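Local coordinates for protein lysozyme (Meretrix lusoria, PDB 3AYQ) that hydrolyses the beta-1,4 glycosidic linkages of bacterial peptidoglycan, lysing the Gram-positive Micrococcus luteus, and also has chitinase activity, at residues G4-R9 against C68-M73; C21-C26 against C35-I40; G88-H93 against I106-R111. One frame throughout, in Å; residues are numbered along the deposited sequence.

Contact 1 (G4-R9 against C68-M73). Unlike the reference sequence in segment 4-9: Thr5 (reference Ile). With NAG (2-acetamido-2-deoxy-beta-D-glucopyranose), chain B.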
loop_
_atom_site.group_PDB
_atom_site.type_symbol
_atom_site.label_atom_id
_atom_site.label_comp_id
_atom_site.label_asym_id
_atom_site.label_seq_id
_atom_site.Cartn_x
_atom_site.Cartn_y
_atom_site.Cartn_z
ATOM N N GLY A 4 -1.624 11.460 -6.621
ATOM C CA GLY A 4 -0.928 11.807 -5.398
ATOM C C GLY A 4 0.577 11.724 -5.565
ATOM O O GLY A 4 1.084 11.768 -6.688
ATOM N N THR A 5 1.291 11.588 -4.450
ATOM C CA THR A 5 2.749 11.525 -4.476
ATOM C C THR A 5 3.296 10.172 -4.918
ATOM O O THR A 5 4.482 10.050 -5.224
ATOM C CB THR A 5 3.347 11.875 -3.096
ATOM O OG1 THR A 5 2.962 10.886 -2.136
ATOM C CG2 THR A 5 2.848 13.232 -2.639
ATOM N N VAL A 6 2.434 9.162 -4.955
ATOM C CA VAL A 6 2.838 7.827 -5.387
ATOM C C VAL A 6 2.515 7.700 -6.877
ATOM O O VAL A 6 1.417 8.040 -7.303
ATOM C CB VAL A 6 2.073 6.733 -4.603
ATOM C CG1 VAL A 6 2.615 5.359 -4.957
ATOM C CG2 VAL A 6 2.203 6.986 -3.107
ATOM N N SER A 7 3.471 7.217 -7.667
ATOM C CA SER A 7 3.264 7.077 -9.107
ATOM C C SER A 7 2.264 5.975 -9.437
ATOM O O SER A 7 2.057 5.055 -8.646
ATOM C CB SER A 7 4.596 6.781 -9.804
ATOM O OG SER A 7 5.016 5.447 -9.565
ATOM N N GLN A 8 1.646 6.067 -10.612
ATOM C CA GLN A 8 0.674 5.064 -11.034
ATOM C C GLN A 8 1.354 3.715 -11.221
ATOM O O GLN A 8 0.756 2.674 -10.950
ATOM C CB GLN A 8 -0.001 5.483 -12.345
ATOM C CG GLN A 8 -0.803 6.780 -12.269
ATOM C CD GLN A 8 -2.086 6.636 -11.464
ATOM O OE1 GLN A 8 -2.926 5.788 -11.765
ATOM N NE2 GLN A 8 -2.243 7.468 -10.440
ATOM N N ARG A 9 2.600 3.730 -11.690
ATOM C CA ARG A 9 3.343 2.491 -11.899
ATOM C C ARG A 9 3.638 1.828 -10.563
ATOM O O ARG A 9 3.629 0.604 -10.447
ATOM C CB ARG A 9 4.659 2.755 -12.638
ATOM C CG ARG A 9 4.483 3.338 -14.028
ATOM C CD ARG A 9 5.795 3.330 -14.802
ATOM N NE ARG A 9 5.665 4.017 -16.083
ATOM C CZ ARG A 9 6.588 4.002 -17.039
ATOM N NH1 ARG A 9 7.717 3.325 -16.863
ATOM N NH2 ARG A 9 6.384 4.677 -18.165
ATOM N N CYS A 68 -6.404 5.803 -0.465
ATOM C CA CYS A 68 -6.007 5.580 0.917
ATOM C C CYS A 68 -4.486 5.462 0.993
ATOM O O CYS A 68 -3.860 5.990 1.913
ATOM C CB CYS A 68 -6.679 4.311 1.438
ATOM S SG CYS A 68 -6.312 3.856 3.160
ATOM N N VAL A 69 -3.899 4.768 0.021
ATOM C CA VAL A 69 -2.450 4.607 -0.026
ATOM C C VAL A 69 -1.826 5.982 -0.243
ATOM O O VAL A 69 -0.855 6.339 0.419
ATOM C CB VAL A 69 -2.021 3.660 -1.176
ATOM C CG1 VAL A 69 -0.502 3.629 -1.297
ATOM C CG2 VAL A 69 -2.554 2.262 -0.912
ATOM N N GLN A 70 -2.390 6.754 -1.169
ATOM C CA GLN A 70 -1.883 8.091 -1.452
ATOM C C GLN A 70 -1.893 8.936 -0.183
ATOM O O GLN A 70 -0.910 9.589 0.133
ATOM C CB GLN A 70 -2.739 8.771 -2.528
ATOM C CG GLN A 70 -2.605 8.152 -3.910
ATOM C CD GLN A 70 -1.298 8.511 -4.592
ATOM O OE1 GLN A 70 -0.337 8.938 -3.946
ATOM N NE2 GLN A 70 -1.253 8.331 -5.907
ATOM N N ASN A 71 -3.010 8.918 0.543
ATOM C CA ASN A 71 -3.123 9.693 1.776
ATOM C C ASN A 71 -2.199 9.179 2.882
ATOM O O ASN A 71 -1.674 9.963 3.679
ATOM C CB ASN A 71 -4.573 9.689 2.283
ATOM C CG ASN A 71 -5.523 10.427 1.355
ATOM O OD1 ASN A 71 -5.102 11.231 0.526
ATOM N ND2 ASN A 71 -6.821 10.168 1.507
ATOM N N TYR A 72 -2.002 7.868 2.937
ATOM C CA TYR A 72 -1.135 7.285 3.960
ATOM C C TYR A 72 0.311 7.713 3.750
ATOM O O TYR A 72 1.033 7.992 4.708
ATOM C CB TYR A 72 -1.225 5.760 3.922
ATOM C CG TYR A 72 -0.666 5.065 5.141
ATOM C CD1 TYR A 72 0.675 4.695 5.210
ATOM C CD2 TYR A 72 -1.492 4.753 6.223
ATOM C CE1 TYR A 72 1.180 4.026 6.325
ATOM C CE2 TYR A 72 -0.997 4.090 7.340
ATOM C CZ TYR A 72 0.335 3.728 7.384
ATOM O OH TYR A 72 0.813 3.056 8.483
ATOM N N MET A 73 0.738 7.760 2.494
ATOM C CA MET A 73 2.107 8.154 2.192
ATOM C C MET A 73 2.308 9.655 2.398
ATOM O O MET A 73 3.386 10.099 2.789
ATOM C CB MET A 73 2.466 7.748 0.756
ATOM C CG MET A 73 2.362 6.245 0.500
ATOM S SD MET A 73 3.193 5.268 1.785
ATOM C CE MET A 73 2.349 3.688 1.621
HETATM C C1 NAG B . 0.493 -0.639 11.502
HETATM C C2 NAG B . 1.359 -0.274 12.731
HETATM C C3 NAG B . 0.618 0.653 13.708
HETATM C C4 NAG B . -0.105 1.799 13.001
HETATM C C5 NAG B . -0.873 1.217 11.801
HETATM C C6 NAG B . -1.680 2.271 11.039
HETATM C C7 NAG B . 3.149 -1.721 13.419
HETATM C C8 NAG B . 3.565 -2.919 14.192
HETATM N N2 NAG B . 1.854 -1.446 13.428
HETATM O O3 NAG B . 1.453 1.188 14.696
HETATM O O4 NAG B . -0.997 2.364 14.033
HETATM O O5 NAG B . -0.020 0.520 10.927
HETATM O O6 NAG B . -0.869 3.341 10.660
HETATM O O7 NAG B . 3.959 -1.071 12.820
HETATM O O HOH W 1 0.146 11.378 -1.711
HETATM O O HOH W 2 4.598 11.401 -0.018
#
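Gly4 and Gln70 bring the two backbones closest, their CA atoms 5.5 Å apart, where the N-terminal arm comes against the side of helix 62-80. The arm runs as loop through Val6; Ser7 then N-caps helix 8-19, its OG meeting Cys10 N. The 68-73 segment is helical throughout.

The primary amide of Gln70 pairs with both the N-H and the C=O of Val6. Its OE1 accepts from Val6 N at 3.0 Å, in the carbonyl plane and on a lone pair, and its NE2 donates to Val6 O, also at 3.0 Å, with an N-H...O angle of 153°. Both polar groups of one residue are thus held by one side chain, which fixes the amide flip. The bend at chi2 (-75°) folds the Gln70 chain over so that its CD lies 3.4 Å from Gly4 CA. NE2 has a second acceptor in Ala2 O, so the amide holds two points of the arm.

Water 1 joins the backbones a second time, accepting from Thr5 N and donating to Gln70 O at 2.8 Å. Beside the amide, Val6 CG2, placed opposite the carbonyl carbon, rests 3.7 Å from Met73 CG, an apolar flank to the polar grip. On another side of the helix, Tyr72 OH donates to O6 of a bound N-acetylglucosamine at 2.8 Å; Tyr72 is a substrate-binding residue.

Val6 and Gln70 also pack on Leu11 of helix 8-19, while Val6 and Met73 meet Phe89 of helix 86-95. Tyr44 of helix 42-47 touches Met73 and stacks with Tyr72, so the N-terminal arm is laid into a junction of helices beside the sugar-binding cleft.

Contact 2 (C21-C26 against C35-I40). With NAG (2-acetamido-2-deoxy-beta-D-glucopyranose), chain C; 4NN (N-[(5S,6R)-5-hydroxy-6-(hydroxymethyl)-2-oxo-5,6-dihydro-2H-pyran-3-yl]acetamide), chain D.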
loop_
_atom_site.group_PDB
_atom_site.type_symbol
_atom_site.label_atom_id
_atom_site.label_comp_id
_atom_site.label_asym_id
_atom_site.label_seq_id
_atom_site.Cartn_x
_atom_site.Cartn_y
_atom_site.Cartn_z
ATOM N N CYS A 21 -3.855 -7.352 -8.181
ATOM C CA CYS A 21 -4.747 -6.221 -8.441
ATOM C C CYS A 21 -6.151 -6.679 -8.796
ATOM O O CYS A 21 -6.644 -6.456 -9.907
ATOM C CB CYS A 21 -4.197 -5.304 -9.533
ATOM S SG CYS A 21 -4.660 -3.554 -9.283
ATOM N N ARG A 22 -6.790 -7.311 -7.819
ATOM C CA ARG A 22 -8.141 -7.834 -7.959
ATOM C C ARG A 22 -8.829 -7.643 -6.616
ATOM O O ARG A 22 -8.163 -7.487 -5.594
ATOM C CB ARG A 22 -8.090 -9.328 -8.285
ATOM C CG ARG A 22 -7.249 -9.674 -9.497
ATOM C CD ARG A 22 -7.076 -11.177 -9.639
ATOM N NE ARG A 22 -6.391 -11.520 -10.880
ATOM C CZ ARG A 22 -6.107 -12.761 -11.263
ATOM N NH1 ARG A 22 -6.447 -13.791 -10.500
ATOM N NH2 ARG A 22 -5.490 -12.972 -12.419
ATOM N N ASN A 23 -10.157 -7.655 -6.607
ATOM C CA ASN A 23 -10.882 -7.509 -5.352
ATOM C C ASN A 23 -10.978 -8.907 -4.746
ATOM O O ASN A 23 -11.993 -9.593 -4.877
ATOM C CB ASN A 23 -12.273 -6.921 -5.608
ATOM C CG ASN A 23 -13.092 -6.795 -4.346
ATOM O OD1 ASN A 23 -12.552 -6.557 -3.263
ATOM N ND2 ASN A 23 -14.405 -6.934 -4.478
ATOM N N VAL A 24 -9.900 -9.315 -4.078
ATOM C CA VAL A 24 -9.789 -10.644 -3.481
ATOM C C VAL A 24 -10.438 -10.882 -2.122
ATOM O O VAL A 24 -10.474 -12.016 -1.645
ATOM C CB VAL A 24 -8.306 -11.055 -3.358
ATOM C CG1 VAL A 24 -7.660 -11.081 -4.732
ATOM C CG2 VAL A 24 -7.572 -10.081 -2.446
ATOM N N GLY A 25 -10.950 -9.835 -1.490
ATOM C CA GLY A 25 -11.557 -10.025 -0.187
ATOM C C GLY A 25 -10.499 -9.897 0.890
ATOM O O GLY A 25 -9.477 -9.249 0.673
ATOM N N CYS A 26 -10.716 -10.529 2.040
ATOM C CA CYS A 26 -9.756 -10.411 3.129
ATOM C C CYS A 26 -9.078 -11.702 3.572
ATOM O O CYS A 26 -9.469 -12.811 3.198
ATOM C CB CYS A 26 -10.423 -9.800 4.359
ATOM S SG CYS A 26 -11.602 -8.430 4.100
ATOM N N CYS A 35 -7.627 -6.328 3.658
ATOM C CA CYS A 35 -8.639 -6.500 2.614
ATOM C C CYS A 35 -8.473 -5.806 1.267
ATOM O O CYS A 35 -7.835 -4.768 1.154
ATOM C CB CYS A 35 -9.999 -6.055 3.138
ATOM S SG CYS A 35 -10.593 -6.775 4.696
ATOM N N GLY A 36 -9.102 -6.399 0.255
ATOM C CA GLY A 36 -9.126 -5.835 -1.084
ATOM C C GLY A 36 -7.885 -5.731 -1.951
ATOM O O GLY A 36 -6.877 -6.404 -1.732
ATOM N N TYR A 37 -7.990 -4.864 -2.956
ATOM C CA TYR A 37 -6.922 -4.620 -3.925
ATOM C C TYR A 37 -5.539 -4.385 -3.338
ATOM O O TYR A 37 -4.548 -4.905 -3.850
ATOM C CB TYR A 37 -7.265 -3.416 -4.808
ATOM C CG TYR A 37 -8.341 -3.674 -5.830
ATOM C CD1 TYR A 37 -9.692 -3.543 -5.503
ATOM C CD2 TYR A 37 -8.009 -4.053 -7.130
ATOM C CE1 TYR A 37 -10.686 -3.782 -6.448
ATOM C CE2 TYR A 37 -8.998 -4.296 -8.083
ATOM C CZ TYR A 37 -10.331 -4.159 -7.735
ATOM O OH TYR A 37 -11.306 -4.403 -8.675
ATOM N N PHE A 38 -5.466 -3.575 -2.285
ATOM C CA PHE A 38 -4.184 -3.269 -1.662
ATOM C C PHE A 38 -3.981 -3.931 -0.304
ATOM O O PHE A 38 -3.023 -3.623 0.400
ATOM C CB PHE A 38 -4.008 -1.750 -1.530
ATOM C CG PHE A 38 -3.785 -1.050 -2.843
ATOM C CD1 PHE A 38 -4.851 -0.779 -3.696
ATOM C CD2 PHE A 38 -2.499 -0.700 -3.245
ATOM C CE1 PHE A 38 -4.640 -0.171 -4.935
ATOM C CE2 PHE A 38 -2.276 -0.092 -4.480
ATOM C CZ PHE A 38 -3.347 0.170 -5.326
ATOM N N GLN A 39 -4.880 -4.846 0.053
ATOM C CA GLN A 39 -4.796 -5.560 1.321
ATOM C C GLN A 39 -4.564 -4.619 2.496
ATOM O O GLN A 39 -3.612 -4.767 3.261
ATOM C CB GLN A 39 -3.695 -6.620 1.241
ATOM C CG GLN A 39 -4.070 -7.773 0.322
ATOM C CD GLN A 39 -5.176 -8.630 0.908
ATOM O OE1 GLN A 39 -4.949 -9.391 1.850
ATOM N NE2 GLN A 39 -6.383 -8.499 0.364
ATOM N N ILE A 40 -5.466 -3.653 2.622
ATOM C CA ILE A 40 -5.412 -2.647 3.669
ATOM C C ILE A 40 -6.121 -3.089 4.942
ATOM O O ILE A 40 -7.239 -3.605 4.901
ATOM C CB ILE A 40 -6.040 -1.330 3.155
ATOM C CG1 ILE A 40 -5.178 -0.764 2.026
ATOM C CG2 ILE A 40 -6.162 -0.318 4.275
ATOM C CD1 ILE A 40 -5.778 0.442 1.348
HETATM C C1 NAG C . 0.587 -3.894 7.411
HETATM C C2 NAG C . -0.291 -2.629 7.430
HETATM C C3 NAG C . 0.225 -1.565 8.411
HETATM C C4 NAG C . 0.589 -2.127 9.791
HETATM C C5 NAG C . 1.382 -3.431 9.610
HETATM C C6 NAG C . 1.699 -4.083 10.965
HETATM C C7 NAG C . -1.739 -2.057 5.540
HETATM C C8 NAG C . -1.792 -1.600 4.105
HETATM N N2 NAG C . -0.542 -2.096 6.106
HETATM O O3 NAG C . -0.672 -0.485 8.573
HETATM O O4 NAG C . 1.182 -1.372 10.513
HETATM O O5 NAG C . 0.758 -4.354 8.734
HETATM O O6 NAG C . 0.643 -4.873 11.455
HETATM O O7 NAG C . -2.758 -2.399 6.082
HETATM C C1 4NN D . -0.371 -7.957 4.982
HETATM O O1 4NN D . -0.848 -9.058 4.783
HETATM C C2 4NN D . 0.918 -7.897 5.453
HETATM N N2 4NN D . 1.600 -9.076 5.572
HETATM C C3 4NN D . 1.385 -6.633 5.816
HETATM C C4 4NN D . 0.511 -5.369 5.583
HETATM O O4 4NN D . -0.141 -4.845 6.693
HETATM C C5 4NN D . -0.597 -5.667 4.527
HETATM O O5 4NN D . -1.171 -6.901 4.876
HETATM C C6 4NN D . -0.234 -5.475 3.047
HETATM O O6 4NN D . 1.138 -5.627 2.865
HETATM C C7 4NN D . 2.868 -9.146 5.962
HETATM O O7 4NN D . 3.503 -8.166 6.290
HETATM C C8 4NN D . 3.518 -10.554 6.032
#
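A disulfide-linked antiparallel beta pair starts the small sheet of this lysozyme: Cys26 and Cys35 form a non-hydrogen-bonded pair, CA atoms 4.1 Å apart, with both side chains on the same face. Their SG atoms are bonded at 2.0 Å with chi3 of 99°, close to the relaxed right angle of a disulfide.

Just before the bond, Gly25 O is gripped by two donors. Gly36 N reaches Gly25 O at 2.9 Å from above the carbonyl plane, whereas Gln39 NE2 comes in at 3.2 Å nearly along the C=O axis. The same NE2 also donates to Gly36 O, a straighter bond (172°) that meets a lone pair in the carbonyl plane. Both acceptors lie close to the amide plane of Gln39, so its NE2 links the turn to the loop facing it, and OE1 is taken by Ser34 OG. The bend at chi2 (-70°) turns the amide back toward these carbonyls. Val24 CG2 crosses the Gln39 side chain at about a right angle, 3.4 Å from Gln39 NE2.

At the other end, the Tyr37 ring lies flat against the backbone of the 21-26 loop. Arg22 C and Asn23 N sit over one face, offset toward the rim, and Asn23 CB is 3.6 Å from Tyr37 CE1. Cys21 SG, tied to Cys15, approaches the ring edge, a sulfur-aromatic contact 4.0 Å from Tyr37 CD2.

Gln39 and Ile40 also line the glycan pocket: Gln39 O stands 3.4 Å from C5 of the inhibitor lactone, which is hydrogen-bonded to Glu18, the predicted proton donor. A type I turn from Gly36 to Gln39, followed by Gln39 and Ile40 both facing Cys35, is the classic pairing of a tight turn with a G1 beta bulge, here closing a hairpin at the active-site cleft.

Contact 3 (G88-H93 against I106-R111). With NAG (2-acetamido-2-deoxy-beta-D-glucopyranose), chain C.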
loop_
_atom_site.group_PDB
_atom_site.type_symbol
_atom_site.label_atom_id
_atom_site.label_comp_id
_atom_site.label_asym_id
_atom_site.label_seq_id
_atom_site.Cartn_x
_atom_site.Cartn_y
_atom_site.Cartn_z
ATOM N N GLY A 88 10.408 3.402 -1.048
ATOM C CA GLY A 88 9.958 3.856 0.255
ATOM C C GLY A 88 8.466 3.643 0.473
ATOM O O GLY A 88 8.045 3.211 1.544
ATOM N N PHE A 89 7.661 3.940 -0.541
ATOM C CA PHE A 89 6.210 3.786 -0.434
ATOM C C PHE A 89 5.775 2.331 -0.244
ATOM O O PHE A 89 4.882 2.043 0.550
ATOM C CB PHE A 89 5.527 4.370 -1.677
ATOM C CG PHE A 89 5.737 5.852 -1.848
ATOM C CD1 PHE A 89 5.864 6.404 -3.118
ATOM C CD2 PHE A 89 5.819 6.694 -0.742
ATOM C CE1 PHE A 89 6.075 7.771 -3.285
ATOM C CE2 PHE A 89 6.029 8.067 -0.903
ATOM C CZ PHE A 89 6.159 8.603 -2.177
ATOM N N ALA A 90 6.399 1.412 -0.971
ATOM C CA ALA A 90 6.048 0.001 -0.849
ATOM C C ALA A 90 6.344 -0.508 0.561
ATOM O O ALA A 90 5.529 -1.206 1.171
ATOM C CB ALA A 90 6.823 -0.824 -1.881
ATOM N N ARG A 91 7.514 -0.155 1.081
ATOM C CA ARG A 91 7.902 -0.588 2.414
ATOM C C ARG A 91 6.988 0.019 3.477
ATOM O O ARG A 91 6.665 -0.633 4.468
ATOM C CB ARG A 91 9.371 -0.239 2.668
ATOM C CG ARG A 91 10.313 -0.916 1.667
ATOM C CD ARG A 91 11.788 -0.653 1.968
ATOM N NE ARG A 91 12.185 -1.145 3.285
ATOM C CZ ARG A 91 13.416 -1.045 3.776
ATOM N NH1 ARG A 91 14.373 -0.474 3.057
ATOM N NH2 ARG A 91 13.691 -1.507 4.987
ATOM N N GLU A 92 6.555 1.258 3.262
ATOM C CA GLU A 92 5.654 1.912 4.207
ATOM C C GLU A 92 4.310 1.195 4.198
ATOM O O GLU A 92 3.688 1.005 5.239
ATOM C CB GLU A 92 5.443 3.380 3.827
ATOM C CG GLU A 92 6.593 4.279 4.216
ATOM C CD GLU A 92 6.657 4.510 5.714
ATOM O OE1 GLU A 92 5.935 5.398 6.219
ATOM O OE2 GLU A 92 7.418 3.795 6.393
ATOM N N HIS A 93 3.869 0.798 3.009
ATOM C CA HIS A 93 2.595 0.110 2.870
ATOM C C HIS A 93 2.631 -1.230 3.593
ATOM O O HIS A 93 1.686 -1.603 4.284
ATOM C CB HIS A 93 2.280 -0.123 1.390
ATOM C CG HIS A 93 0.897 -0.639 1.142
ATOM N ND1 HIS A 93 -0.229 0.139 1.310
ATOM C CD2 HIS A 93 0.458 -1.860 0.755
ATOM C CE1 HIS A 93 -1.303 -0.581 1.037
ATOM N NE2 HIS A 93 -0.914 -1.797 0.698
ATOM N N ILE A 106 12.277 -5.295 3.678
ATOM C CA ILE A 106 13.279 -5.422 2.631
ATOM C C ILE A 106 12.834 -6.535 1.689
ATOM O O ILE A 106 12.957 -6.420 0.467
ATOM C CB ILE A 106 14.659 -5.785 3.215
ATOM C CG1 ILE A 106 15.225 -4.593 3.994
ATOM C CG2 ILE A 106 15.610 -6.185 2.096
ATOM C CD1 ILE A 106 16.486 -4.923 4.771
ATOM N N GLY A 107 12.296 -7.605 2.267
ATOM C CA GLY A 107 11.847 -8.739 1.477
ATOM C C GLY A 107 10.633 -8.434 0.630
ATOM O O GLY A 107 10.487 -8.965 -0.473
ATOM N N TYR A 108 9.760 -7.575 1.144
ATOM C CA TYR A 108 8.552 -7.198 0.425
ATOM C C TYR A 108 8.932 -6.440 -0.836
ATOM O O TYR A 108 8.381 -6.688 -1.910
ATOM C CB TYR A 108 7.660 -6.335 1.319
ATOM C CG TYR A 108 6.399 -5.834 0.649
ATOM C CD1 TYR A 108 6.378 -4.604 -0.007
ATOM C CD2 TYR A 108 5.224 -6.585 0.682
ATOM C CE1 TYR A 108 5.218 -4.133 -0.613
ATOM C CE2 TYR A 108 4.058 -6.121 0.079
ATOM C CZ TYR A 108 4.061 -4.895 -0.566
ATOM O OH TYR A 108 2.907 -4.435 -1.167
ATOM N N TRP A 109 9.888 -5.525 -0.698
ATOM C CA TRP A 109 10.352 -4.722 -1.823
ATOM C C TRP A 109 11.018 -5.606 -2.879
ATOM O O TRP A 109 10.775 -5.447 -4.077
ATOM C CB TRP A 109 11.335 -3.654 -1.329
ATOM C CG TRP A 109 11.989 -2.840 -2.411
ATOM C CD1 TRP A 109 13.329 -2.629 -2.575
ATOM C CD2 TRP A 109 11.339 -2.114 -3.464
ATOM N NE1 TRP A 109 13.556 -1.821 -3.660
ATOM C CE2 TRP A 109 12.352 -1.490 -4.226
ATOM C CE3 TRP A 109 10.001 -1.931 -3.838
ATOM C CZ2 TRP A 109 12.071 -0.695 -5.342
ATOM C CZ3 TRP A 109 9.721 -1.136 -4.955
ATOM C CH2 TRP A 109 10.754 -0.529 -5.691
ATOM N N ASN A 110 11.858 -6.536 -2.437
ATOM C CA ASN A 110 12.532 -7.425 -3.373
ATOM C C ASN A 110 11.562 -8.356 -4.095
ATOM O O ASN A 110 11.727 -8.620 -5.283
ATOM C CB ASN A 110 13.616 -8.248 -2.664
ATOM C CG ASN A 110 14.869 -7.448 -2.396
ATOM O OD1 ASN A 110 15.195 -6.528 -3.141
ATOM N ND2 ASN A 110 15.595 -7.807 -1.340
ATOM N N ARG A 111 10.555 -8.854 -3.387
ATOM C CA ARG A 111 9.575 -9.749 -3.994
ATOM C C ARG A 111 8.698 -8.974 -4.974
ATOM O O ARG A 111 8.343 -9.477 -6.042
ATOM C CB ARG A 111 8.703 -10.390 -2.909
ATOM C CG ARG A 111 7.567 -11.258 -3.434
ATOM C CD ARG A 111 8.003 -12.687 -3.745
ATOM N NE ARG A 111 6.907 -13.471 -4.314
ATOM C CZ ARG A 111 6.884 -14.800 -4.390
ATOM N NH1 ARG A 111 7.902 -15.515 -3.929
ATOM N NH2 ARG A 111 5.841 -15.418 -4.930
HETATM C C1 NAG C . 0.587 -3.894 7.411
HETATM C C2 NAG C . -0.291 -2.629 7.430
HETATM C C3 NAG C . 0.225 -1.565 8.411
HETATM C C4 NAG C . 0.589 -2.127 9.791
HETATM C C5 NAG C . 1.382 -3.431 9.610
HETATM C C6 NAG C . 1.699 -4.083 10.965
HETATM C C7 NAG C . -1.739 -2.057 5.540
HETATM C C8 NAG C . -1.792 -1.600 4.105
HETATM N N2 NAG C . -0.542 -2.096 6.106
HETATM O O3 NAG C . -0.672 -0.485 8.573
HETATM O O4 NAG C . 1.182 -1.372 10.513
HETATM O O5 NAG C . 0.758 -4.354 8.734
HETATM O O6 NAG C . 0.643 -4.873 11.455
HETATM O O7 NAG C . -2.758 -2.399 6.082
#
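Ala90 CB sits in the plane of the Tyr108 ring, at its edge, 3.9 Å from Tyr108 CE1, and lies equally close to CE3 of Trp109. It marks the middle of a helix-helix packing in the all-helical part of the lysozyme fold, between helices 86-95 and 104-112: the axes of segments 88-93 and 106-111 come within 8.9 Å, their N-to-C directions 124° apart. The small alanine lets two large aromatic residues of the second helix lean against the first. Tyr108 CE1 also comes within 3.4 Å of Ala90 O, and the backbones are nearest at Arg91 and Trp109.

Arg91 extends this seam toward the start of helix 104-112. Its chain is bent at chi3 (60°), and the guanidinium lies beside Ile106, whose CG1 rests over one of its faces, 3.6 Å from Arg91 NH2. The charged group is anchored at the start of that helix: NE donates to Thr105 OG1 in its first turn and NH2 to Lys102 O just before it. Nearer the backbone, Arg91 CG meets Trp109 CB, the two side chains crossing at about a right angle.

At the cleft end of the seam Tyr108 OH lies near the plane of the His93 ring, at its edge. This hydroxyl is hydrogen-bonded to Glu18, the predicted proton donor, so the contact reaches the probable catalytic centre. His93, a substrate-binding residue, has both ring nitrogens occupied, ND1 by Tyr44 OH and NE2 by Phe38 O, which fixes the rotation of its ring. Over one ring face lies the acetamide methyl of a bound N-acetylglucosamine, C8 being 3.3 Å from His93 CE1. The same acetamide is held from the backbone as well: N2 of the sugar donates to His93 O at 2.9 Å, with an N-H...O angle of 161°.

Overall arrangement
From the N terminus, contact 1 closes the longest loop, carrying the 4-9 arm to helix 62-80; contact 2 is nested inside it, folding residues 21-26 back on 35-40 at the small sheet. Contact 3 follows in series, after contact 1 has closed, and joins helix 86-95 to helix 104-112. The three also touch one another. Val69 packs on Phe38 and Cys68 on Ile40, joining contacts 1 and 2; Met73 and Thr5 meet Phe89, joining 1 and 3; and Ile40 packs against the His93 ring, joining 2 and 3. Contacts 2 and 3 both border the same bound N-acetylglucosamine.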